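Local atomic coordinates of Lmo0181 protein (Listeria monocytogenes serovar 1/2a, PDB entry 5F7V), a protein that binds the cyclic glucan cycloalternan and is probably the lipid-anchored substrate-binding component of an ABC transporter that takes up this sugar. Residues A[129-134]-A[265-270]; A[169-174]-A[242-247]; A[313-318]-A[330-335]. All blocks are in the same frame, centred on the assembly; numbering follows the deposited sequence.

Contact 1. Residues A[129-134]-A[265-270]; sequences NVVTIY and WDVQVE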
loop_
_atom_site.group_PDB
_atom_site.type_symbol
_atom_site.label_atom_id
_atom_site.label_comp_id
_atom_site.label_asym_id
_atom_site.label_seq_id
_atom_site.Cartn_x
_atom_site.Cartn_y
_atom_site.Cartn_z
ATOM N N ASN A 129 -2.138 5.712 1.596
ATOM C CA ASN A 129 -3.433 5.069 1.826
ATOM C C ASN A 129 -4.147 4.906 0.507
ATOM O O ASN A 129 -3.608 5.172 -0.562
ATOM C CB ASN A 129 -4.204 5.807 2.914
ATOM C CG ASN A 129 -4.507 7.235 2.551
ATOM O OD1 ASN A 129 -4.299 7.681 1.418
ATOM N ND2 ASN A 129 -4.995 7.996 3.517
ATOM N N VAL A 130 -5.352 4.346 0.651
ATOM C CA VAL A 130 -6.197 4.025 -0.490
ATOM C C VAL A 130 -7.442 4.879 -0.427
ATOM O O VAL A 130 -7.922 5.244 0.631
ATOM C CB VAL A 130 -6.532 2.524 -0.456
ATOM C CG1 VAL A 130 -7.682 2.137 -1.402
ATOM C CG2 VAL A 130 -5.269 1.695 -0.756
ATOM N N VAL A 131 -7.917 5.283 -1.605
ATOM C CA VAL A 131 -9.096 6.117 -1.756
ATOM C C VAL A 131 -9.921 5.561 -2.894
ATOM O O VAL A 131 -9.467 4.707 -3.661
ATOM C CB VAL A 131 -8.746 7.592 -2.054
ATOM C CG1 VAL A 131 -8.121 8.213 -0.810
ATOM C CG2 VAL A 131 -7.805 7.747 -3.224
ATOM N N THR A 132 -11.153 6.047 -2.975
ATOM C CA THR A 132 -11.964 5.790 -4.180
ATOM C C THR A 132 -11.631 6.832 -5.207
ATOM O O THR A 132 -11.897 8.017 -4.995
ATOM C CB THR A 132 -13.445 5.823 -3.831
ATOM O OG1 THR A 132 -13.684 4.819 -2.841
ATOM C CG2 THR A 132 -14.295 5.577 -5.070
ATOM N N ILE A 133 -11.123 6.400 -6.345
ATOM C CA ILE A 133 -10.758 7.290 -7.437
ATOM C C ILE A 133 -11.861 7.168 -8.482
ATOM O O ILE A 133 -12.202 6.045 -8.879
ATOM C CB ILE A 133 -9.404 6.919 -8.034
ATOM C CG1 ILE A 133 -8.340 6.856 -6.928
ATOM C CG2 ILE A 133 -9.047 7.926 -9.134
ATOM C CD1 ILE A 133 -6.935 6.785 -7.417
ATOM N N TYR A 134 -12.472 8.254 -8.911
ATOM C CA TYR A 134 -13.630 8.130 -9.768
ATOM C C TYR A 134 -13.521 9.019 -10.988
ATOM O O TYR A 134 -12.927 10.101 -10.985
ATOM C CB TYR A 134 -14.925 8.388 -8.994
ATOM C CG TYR A 134 -15.124 9.744 -8.379
ATOM C CD1 TYR A 134 -14.644 10.030 -7.107
ATOM C CD2 TYR A 134 -15.804 10.765 -9.028
ATOM C CE1 TYR A 134 -14.839 11.266 -6.490
ATOM C CE2 TYR A 134 -15.996 11.986 -8.427
ATOM C CZ TYR A 134 -15.504 12.244 -7.175
ATOM O OH TYR A 134 -15.760 13.472 -6.623
ATOM N N TRP A 265 -11.283 13.473 -13.192
ATOM C CA TRP A 265 -11.372 12.504 -12.129
ATOM C C TRP A 265 -11.127 13.185 -10.804
ATOM O O TRP A 265 -10.451 14.225 -10.710
ATOM C CB TRP A 265 -10.389 11.354 -12.330
ATOM C CG TRP A 265 -8.924 11.708 -12.459
ATOM C CD1 TRP A 265 -8.289 12.185 -13.564
ATOM C CD2 TRP A 265 -7.924 11.622 -11.457
ATOM N NE1 TRP A 265 -6.961 12.415 -13.326
ATOM C CE2 TRP A 265 -6.704 12.047 -12.032
ATOM C CE3 TRP A 265 -7.927 11.182 -10.130
ATOM C CZ2 TRP A 265 -5.528 12.034 -11.332
ATOM C CZ3 TRP A 265 -6.732 11.166 -9.440
ATOM C CH2 TRP A 265 -5.551 11.584 -10.045
ATOM N N ASP A 266 -11.604 12.528 -9.747
ATOM C CA ASP A 266 -11.398 13.038 -8.390
ATOM C C ASP A 266 -11.383 11.846 -7.438
ATOM O O ASP A 266 -11.377 10.688 -7.866
ATOM C CB ASP A 266 -12.443 14.118 -8.052
ATOM C CG ASP A 266 -12.000 15.151 -7.011
ATOM O OD1 ASP A 266 -10.972 14.963 -6.316
ATOM O OD2 ASP A 266 -12.740 16.175 -6.945
ATOM N N VAL A 267 -11.261 12.132 -6.155
ATOM C CA VAL A 267 -11.123 11.083 -5.140
ATOM C C VAL A 267 -12.014 11.325 -3.955
ATOM O O VAL A 267 -12.421 12.472 -3.682
ATOM C CB VAL A 267 -9.662 10.940 -4.669
ATOM C CG1 VAL A 267 -8.729 10.636 -5.824
ATOM C CG2 VAL A 267 -9.191 12.146 -3.898
ATOM N N GLN A 268 -12.329 10.276 -3.226
ATOM C CA GLN A 268 -13.156 10.323 -2.023
ATOM C C GLN A 268 -12.706 9.297 -0.999
ATOM O O GLN A 268 -12.122 8.292 -1.334
ATOM C CB GLN A 268 -14.641 10.100 -2.392
ATOM C CG GLN A 268 -15.649 10.347 -1.276
ATOM C CD GLN A 268 -15.490 11.716 -0.682
ATOM O OE1 GLN A 268 -14.781 11.902 0.291
ATOM N NE2 GLN A 268 -16.173 12.699 -1.282
ATOM N N VAL A 269 -12.973 9.603 0.267
ATOM C CA VAL A 269 -12.821 8.601 1.336
ATOM C C VAL A 269 -13.640 7.379 1.037
ATOM O O VAL A 269 -14.793 7.505 0.631
ATOM C CB VAL A 269 -13.261 9.194 2.685
ATOM C CG1 VAL A 269 -13.051 8.178 3.818
ATOM C CG2 VAL A 269 -12.543 10.493 3.010
ATOM N N GLU A 270 -13.055 6.191 1.186
ATOM C CA GLU A 270 -13.813 4.966 0.897
ATOM C C GLU A 270 -15.006 4.763 1.833
ATOM O O GLU A 270 -14.916 5.055 3.041
ATOM C CB GLU A 270 -12.902 3.768 0.984
ATOM C CG GLU A 270 -11.783 3.766 -0.044
ATOM C CD GLU A 270 -11.098 2.412 0.038
ATOM O OE1 GLU A 270 -10.281 2.218 0.944
ATOM O OE2 GLU A 270 -11.344 1.522 -0.804
HETATM O O HOH W 1 -10.176 6.369 1.844
HETATM O O HOH W 2 -8.324 3.226 2.450
HETATM O O HOH W 3 -15.404 15.947 -7.766
HETATM O O HOH W 4 -14.836 13.795 -4.281
#

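Contact 2. Residues A[169-174]-A[242-247]; sequences KVWGTS and NGQIAM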
loop_
_atom_site.group_PDB
_atom_site.type_symbol
_atom_site.label_atom_id
_atom_site.label_comp_id
_atom_site.label_asym_id
_atom_site.label_seq_id
_atom_site.Cartn_x
_atom_site.Cartn_y
_atom_site.Cartn_z
ATOM N N LYS A 169 -18.471 -2.149 -22.395
ATOM C CA LYS A 169 -17.332 -2.590 -21.594
ATOM C C LYS A 169 -16.966 -1.591 -20.518
ATOM O O LYS A 169 -15.767 -1.338 -20.275
ATOM C CB LYS A 169 -16.118 -2.964 -22.464
ATOM C CG LYS A 169 -16.418 -3.839 -23.672
ATOM C CD LYS A 169 -17.089 -5.162 -23.307
ATOM C CE LYS A 169 -16.406 -5.983 -22.235
ATOM N NZ LYS A 169 -15.085 -6.502 -22.660
ATOM N N VAL A 170 -18.001 -1.002 -19.912
ATOM C CA VAL A 170 -17.788 -0.070 -18.792
ATOM C C VAL A 170 -18.338 -0.718 -17.530
ATOM O O VAL A 170 -19.474 -1.188 -17.512
ATOM C CB VAL A 170 -18.444 1.297 -19.051
ATOM C CG1 VAL A 170 -18.374 2.188 -17.819
ATOM C CG2 VAL A 170 -17.837 1.988 -20.250
ATOM N N TRP A 171 -17.495 -0.746 -16.510
ATOM C CA TRP A 171 -17.888 -1.245 -15.190
ATOM C C TRP A 171 -17.985 -0.100 -14.209
ATOM O O TRP A 171 -17.225 0.855 -14.247
ATOM C CB TRP A 171 -16.873 -2.301 -14.705
ATOM C CG TRP A 171 -16.922 -3.616 -15.415
ATOM C CD1 TRP A 171 -17.736 -4.703 -15.156
ATOM C CD2 TRP A 171 -16.129 -3.981 -16.537
ATOM N NE1 TRP A 171 -17.470 -5.702 -16.040
ATOM C CE2 TRP A 171 -16.502 -5.274 -16.919
ATOM C CE3 TRP A 171 -15.118 -3.330 -17.254
ATOM C CZ2 TRP A 171 -15.918 -5.930 -17.986
ATOM C CZ3 TRP A 171 -14.537 -3.994 -18.319
ATOM C CH2 TRP A 171 -14.922 -5.267 -18.648
ATOM N N GLY A 172 -18.932 -0.225 -13.292
ATOM C CA GLY A 172 -19.122 0.787 -12.265
ATOM C C GLY A 172 -18.043 0.849 -11.198
ATOM O O GLY A 172 -17.780 1.940 -10.685
ATOM N N THR A 173 -17.406 -0.280 -10.895
ATOM C CA THR A 173 -16.409 -0.274 -9.817
ATOM C C THR A 173 -15.357 -1.330 -10.016
ATOM O O THR A 173 -15.524 -2.269 -10.778
ATOM C CB THR A 173 -17.124 -0.384 -8.488
ATOM O OG1 THR A 173 -16.228 -0.028 -7.419
ATOM C CG2 THR A 173 -17.702 -1.768 -8.208
ATOM N N SER A 174 -14.265 -1.177 -9.296
ATOM C CA SER A 174 -13.236 -2.204 -9.254
ATOM C C SER A 174 -12.505 -2.047 -7.928
ATOM O O SER A 174 -12.122 -0.939 -7.522
ATOM C CB SER A 174 -12.228 -2.038 -10.387
ATOM O OG SER A 174 -11.282 -3.113 -10.311
ATOM N N ASN A 242 -8.338 3.539 -19.603
ATOM C CA ASN A 242 -9.064 3.304 -20.852
ATOM C C ASN A 242 -10.536 3.703 -20.740
ATOM O O ASN A 242 -11.266 3.407 -21.697
ATOM C CB ASN A 242 -8.893 1.825 -21.267
ATOM C CG ASN A 242 -9.082 1.577 -22.775
ATOM O OD1 ASN A 242 -8.576 2.346 -23.577
ATOM N ND2 ASN A 242 -9.749 0.486 -23.140
ATOM N N GLY A 243 -10.936 4.424 -19.687
ATOM C CA GLY A 243 -12.311 4.875 -19.571
ATOM C C GLY A 243 -13.327 3.823 -19.216
ATOM O O GLY A 243 -14.531 4.025 -19.457
ATOM N N GLN A 244 -12.900 2.669 -18.719
ATOM C CA GLN A 244 -13.796 1.524 -18.556
ATOM C C GLN A 244 -14.231 1.286 -17.096
ATOM O O GLN A 244 -14.922 0.290 -16.860
ATOM C CB GLN A 244 -13.138 0.250 -19.068
ATOM C CG GLN A 244 -12.905 0.244 -20.571
ATOM C CD GLN A 244 -12.267 -1.054 -20.981
ATOM O OE1 GLN A 244 -11.041 -1.112 -21.217
ATOM N NE2 GLN A 244 -13.058 -2.087 -21.007
ATOM N N ILE A 245 -13.797 2.086 -16.114
ATOM C CA ILE A 245 -14.132 1.878 -14.703
ATOM C C ILE A 245 -14.558 3.213 -14.084
ATOM O O ILE A 245 -13.788 4.166 -14.058
ATOM C CB ILE A 245 -12.948 1.233 -13.960
ATOM C CG1 ILE A 245 -12.587 -0.154 -14.501
ATOM C CG2 ILE A 245 -13.231 1.202 -12.467
ATOM C CD1 ILE A 245 -11.368 -0.826 -13.920
ATOM N N ALA A 246 -15.772 3.285 -13.556
ATOM C CA ALA A 246 -16.211 4.539 -12.956
ATOM C C ALA A 246 -15.602 4.818 -11.592
ATOM O O ALA A 246 -15.314 5.977 -11.295
ATOM C CB ALA A 246 -17.729 4.564 -12.857
ATOM N N MET A 247 -15.381 3.786 -10.774
ATOM C CA MET A 247 -14.846 3.933 -9.395
ATOM C C MET A 247 -13.763 2.879 -9.219
ATOM O O MET A 247 -14.005 1.701 -9.427
ATOM C CB MET A 247 -15.910 3.732 -8.312
ATOM C CG MET A 247 -16.930 4.831 -8.244
ATOM S SD MET A 247 -18.225 4.514 -7.052
ATOM C CE MET A 247 -19.329 3.389 -7.930
HETATM O O HOH W 5 -13.115 -4.966 -21.713
#

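Contact 3. Residues A[313-318]-A[330-335]; sequences IRIDNN and LQPYLD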
loop_
_atom_site.group_PDB
_atom_site.type_symbol
_atom_site.label_atom_id
_atom_site.label_comp_id
_atom_site.label_asym_id
_atom_site.label_seq_id
_atom_site.Cartn_x
_atom_site.Cartn_y
_atom_site.Cartn_z
ATOM N N ILE A 313 10.963 16.986 -3.213
ATOM C CA ILE A 313 10.895 16.224 -4.454
ATOM C C ILE A 313 9.703 15.270 -4.438
ATOM O O ILE A 313 8.982 15.169 -5.421
ATOM C CB ILE A 313 12.205 15.466 -4.711
ATOM C CG1 ILE A 313 13.373 16.418 -5.013
ATOM C CG2 ILE A 313 12.061 14.457 -5.842
ATOM C CD1 ILE A 313 14.718 15.742 -4.824
ATOM N N ARG A 314 9.542 14.586 -3.313
ATOM C CA ARG A 314 8.471 13.631 -3.161
ATOM C C ARG A 314 7.117 14.311 -3.357
ATOM O O ARG A 314 6.262 13.787 -4.047
ATOM C CB ARG A 314 8.593 12.997 -1.778
ATOM C CG ARG A 314 7.572 11.911 -1.607
ATOM C CD ARG A 314 7.819 11.068 -0.388
ATOM N NE ARG A 314 9.003 10.232 -0.465
ATOM C CZ ARG A 314 9.052 9.022 -1.007
ATOM N NH1 ARG A 314 10.195 8.370 -0.922
ATOM N NH2 ARG A 314 7.988 8.463 -1.573
ATOM N N ILE A 315 6.921 15.418 -2.653
ATOM C CA ILE A 315 5.712 16.208 -2.750
ATOM C C ILE A 315 5.466 16.671 -4.181
ATOM O O ILE A 315 4.356 16.529 -4.715
ATOM C CB ILE A 315 5.743 17.374 -1.735
ATOM C CG1 ILE A 315 5.643 16.913 -0.277
ATOM C CG2 ILE A 315 4.688 18.429 -2.080
ATOM C CD1 ILE A 315 4.283 16.424 0.188
ATOM N N ASP A 316 6.501 17.218 -4.791
ATOM C CA ASP A 316 6.337 17.700 -6.164
ATOM C C ASP A 316 5.897 16.635 -7.156
ATOM O O ASP A 316 5.189 16.941 -8.120
ATOM C CB ASP A 316 7.645 18.319 -6.678
ATOM C CG ASP A 316 7.427 19.077 -7.956
ATOM O OD1 ASP A 316 6.557 19.973 -7.988
ATOM O OD2 ASP A 316 8.116 18.734 -8.938
ATOM N N ASN A 317 6.302 15.401 -6.905
ATOM C CA ASN A 317 5.978 14.277 -7.773
ATOM C C ASN A 317 4.771 13.443 -7.348
ATOM O O ASN A 317 4.514 12.409 -7.976
ATOM C CB ASN A 317 7.244 13.421 -7.935
ATOM C CG ASN A 317 8.267 14.126 -8.799
ATOM O OD1 ASN A 317 8.115 14.203 -10.030
ATOM N ND2 ASN A 317 9.245 14.755 -8.175
ATOM N N ASN A 318 4.043 13.874 -6.315
ATOM C CA ASN A 318 2.887 13.152 -5.781
ATOM C C ASN A 318 3.240 11.739 -5.360
ATOM O O ASN A 318 2.372 10.867 -5.398
ATOM C CB ASN A 318 1.745 13.097 -6.791
ATOM C CG ASN A 318 1.229 14.464 -7.165
ATOM O OD1 ASN A 318 0.766 15.213 -6.308
ATOM N ND2 ASN A 318 1.278 14.784 -8.451
ATOM N N LEU A 330 3.977 20.022 3.209
ATOM C CA LEU A 330 2.776 19.375 2.675
ATOM C C LEU A 330 1.857 20.252 1.836
ATOM O O LEU A 330 1.068 19.750 1.043
ATOM C CB LEU A 330 1.909 18.797 3.798
ATOM C CG LEU A 330 2.350 17.512 4.499
ATOM C CD1 LEU A 330 1.497 17.181 5.715
ATOM C CD2 LEU A 330 2.248 16.363 3.507
ATOM N N GLN A 331 1.939 21.565 2.016
ATOM C CA GLN A 331 0.998 22.444 1.324
ATOM C C GLN A 331 0.942 22.260 -0.190
ATOM O O GLN A 331 -0.180 22.228 -0.703
ATOM C CB GLN A 331 1.279 23.907 1.665
ATOM C CG GLN A 331 0.159 24.869 1.262
ATOM C CD GLN A 331 -1.185 24.500 1.877
ATOM O OE1 GLN A 331 -1.282 24.235 3.068
ATOM N NE2 GLN A 331 -2.233 24.465 1.071
ATOM N N PRO A 332 2.074 22.137 -0.910
ATOM C CA PRO A 332 1.952 21.953 -2.362
ATOM C C PRO A 332 1.165 20.690 -2.718
ATOM O O PRO A 332 0.505 20.667 -3.761
ATOM C CB PRO A 332 3.416 21.924 -2.842
ATOM C CG PRO A 332 4.172 22.686 -1.810
ATOM C CD PRO A 332 3.489 22.329 -0.514
ATOM N N TYR A 333 1.202 19.647 -1.892
ATOM C CA TYR A 333 0.380 18.459 -2.148
ATOM C C TYR A 333 -1.099 18.739 -2.038
ATOM O O TYR A 333 -1.895 18.193 -2.801
ATOM C CB TYR A 333 0.782 17.342 -1.180
ATOM C CG TYR A 333 0.175 16.001 -1.473
ATOM C CD1 TYR A 333 -1.092 15.653 -1.024
ATOM C CD2 TYR A 333 0.857 15.054 -2.226
ATOM C CE1 TYR A 333 -1.637 14.417 -1.291
ATOM C CE2 TYR A 333 0.316 13.812 -2.516
ATOM C CZ TYR A 333 -0.930 13.495 -2.044
ATOM O OH TYR A 333 -1.490 12.280 -2.306
ATOM N N LEU A 334 -1.480 19.559 -1.079
ATOM C CA LEU A 334 -2.893 19.942 -0.921
ATOM C C LEU A 334 -3.340 20.843 -2.083
ATOM O O LEU A 334 -4.512 20.792 -2.487
ATOM C CB LEU A 334 -3.099 20.679 0.402
ATOM C CG LEU A 334 -3.100 19.816 1.653
ATOM C CD1 LEU A 334 -3.073 20.747 2.852
ATOM C CD2 LEU A 334 -4.321 18.894 1.610
ATOM N N ASP A 335 -2.424 21.620 -2.654
ATOM C CA ASP A 335 -2.780 22.565 -3.700
ATOM C C ASP A 335 -2.688 21.983 -5.097
ATOM O O ASP A 335 -3.186 22.566 -6.070
ATOM C CB ASP A 335 -1.874 23.802 -3.605
ATOM C CG ASP A 335 -2.136 24.642 -2.349
ATOM O OD1 ASP A 335 -3.213 24.506 -1.735
ATOM O OD2 ASP A 335 -1.277 25.450 -1.974
HETATM O O HOH W 6 0.149 10.658 -3.841
#

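Contact 1. Residues A[129-134]-A[265-270]
T132 and Q268 form an antiparallel hydrogen-bonded pair in the mixed sheet of a solute-binding protein, where strand 265-268 lies alongside the end of the long strand 119-135. The segment axes come within 4.7 Å, their directions 146° apart. T132 N reaches Q268 O at 2.9 Å, and Q268 N answers to T132 O; the same exchange recurs between Y134 and D266. The non-hydrogen-bonded pair I133–V267 lies between them, its side chains on the face opposite to those of T132 and Y134. There I133 carries CG2 against W265 CE3 at 3.6 Å, while its CG1 runs beside V267 CG1. F255 closes over I133 and V267.

E270 bends back toward the other strand beyond the last bridge. Its CB stands 4.0 Å from T132 OG1, and CG comes nearer to that same oxygen, at 3.5 Å. From CG the chain runs extended (chi2 -172°), carrying CD to 3.7 Å from V130 CG1, the branch that lies anti to the backbone N of V130. OE1 also touches V130 CG1; it accepts a hydrogen bond from a water that also donates to V130 O, and it forms a salt bridge with K184. OE2 is bonded to H249. These partners fix the carboxylate's rotation and would be expected to favour its charged form. A second water links V130 O to E270 N.

At the far end the Y134 ring lies beside the D266 side chain, ring and carboxylate planes 26° apart, with the D266 backbone over one face. D266 OD1 accepts from V267 N and from N341 N. Y134 OH is joined through one water to V267 O and through another to D266 OD2, which accepts a hydrogen bond from that water, the oxygens 2.8 Å apart.

Contact 2. Residues A[169-174]-A[242-247]
W171 and I245 are a parallel bridge, CA atoms 4.9 Å apart, and both chains turn a corner just beyond it, at G172 and A246. W171 N points almost straight at Q244 O (2.8 Å, 176°), and A246 N returns the bond to W171 O at 2.9 Å. Farther on the pairing slackens: S174 N reaches M247 O only in a weak, bent bond.

Q244 carries the polar side-chain contact. Its chain, extended beyond CG (chi2 -179°), passes along K169 O, so that CB and CG both touch this oxygen before NE2 bonds it at 2.9 Å. The N-H lies in the carbonyl plane, on a lone pair, and the oxygen in turn lies in the amide plane of Q244. A water joins NE2 to K169 NZ, while N242 ND2 donates to OE1, so both ends of the amide are engaged. NE2 also sits at the edge of the W171 ring, 3.6 Å from CZ3, with ring and amide planes 37° apart. I245 presses CD1 against S174 CB at 3.8 Å; at the corner itself, A246 CB and M247 CE both abut G172 O.

G243, with positive phi, is the C-prime residue of the Schellman motif that ends helix 236-241, and the chain passes from there straight into strand 245-251. L239 of that helix packs on W171, Q244 and I245. Helix 153-163 meets T173, A246 and M247, its E156 accepting from T173 OG1, and helix 136-142 lays L138 against V170 and A246.

Contact 3. Residues A[313-318]-A[330-335]
I315 points toward helix 327-335 and crosses the side chains of L330, P332 and Y333 at about a right angle to each. Its two branches divide the work. CG2 meets P332 CB at 3.8 Å and also touches Y333 N. On the other branch the bend at chi2 (-73°) brings CD1 to both L330 CD2 and Y333 CB, 3.9 Å from each. Helix 327-335 is kinked at P332, whose N carries no hydrogen to donate, and Y333 N keeps only a weak bond to L330 O.

Y333 places its ring anti to its backbone N (chi1 -171°), which sends it alongside the end of the first helix. N318 approaches this ring obliquely, amide and ring planes 70° apart, OD1 lying 4.1 Å from CE2. R342 donates to that OD1 and also makes a cation-pi contact with the Y333 ring, so R342 ties N318 and Y333 together. A water at the ring edge spans from Y333 OH to N318 O, donating to the carbonyl at 2.7 Å.

Helices 308-316 and 327-335 pack on the short strand 321-322 through P322 and L321. The first of them ends in a Schellman motif with N318, of positive phi, as its C-prime residue: N318 N bonds I315 O, and W319 N bonds R314 O.

Contacts 1 and 2 belong to one sheet, their centres 14 Å apart: strand 245-251 pairs with both 119-135 and 171-174, and in sequence both segments of contact 2 fall between those of contact 1. They touch directly where Y134 CB meets A246 O at 3.4 Å, and T132 packs on M247. Contact 3 follows later in the chain, its centre about 17 Å from that of contact 1 and 28 Å from that of contact 2, touching neither. Contact 1 is nearest the bound cycloalternan: the V130 side chain is about 4 Å from a glucose unit, that of S174 about 7 Å and that of Y333 about 12 Å.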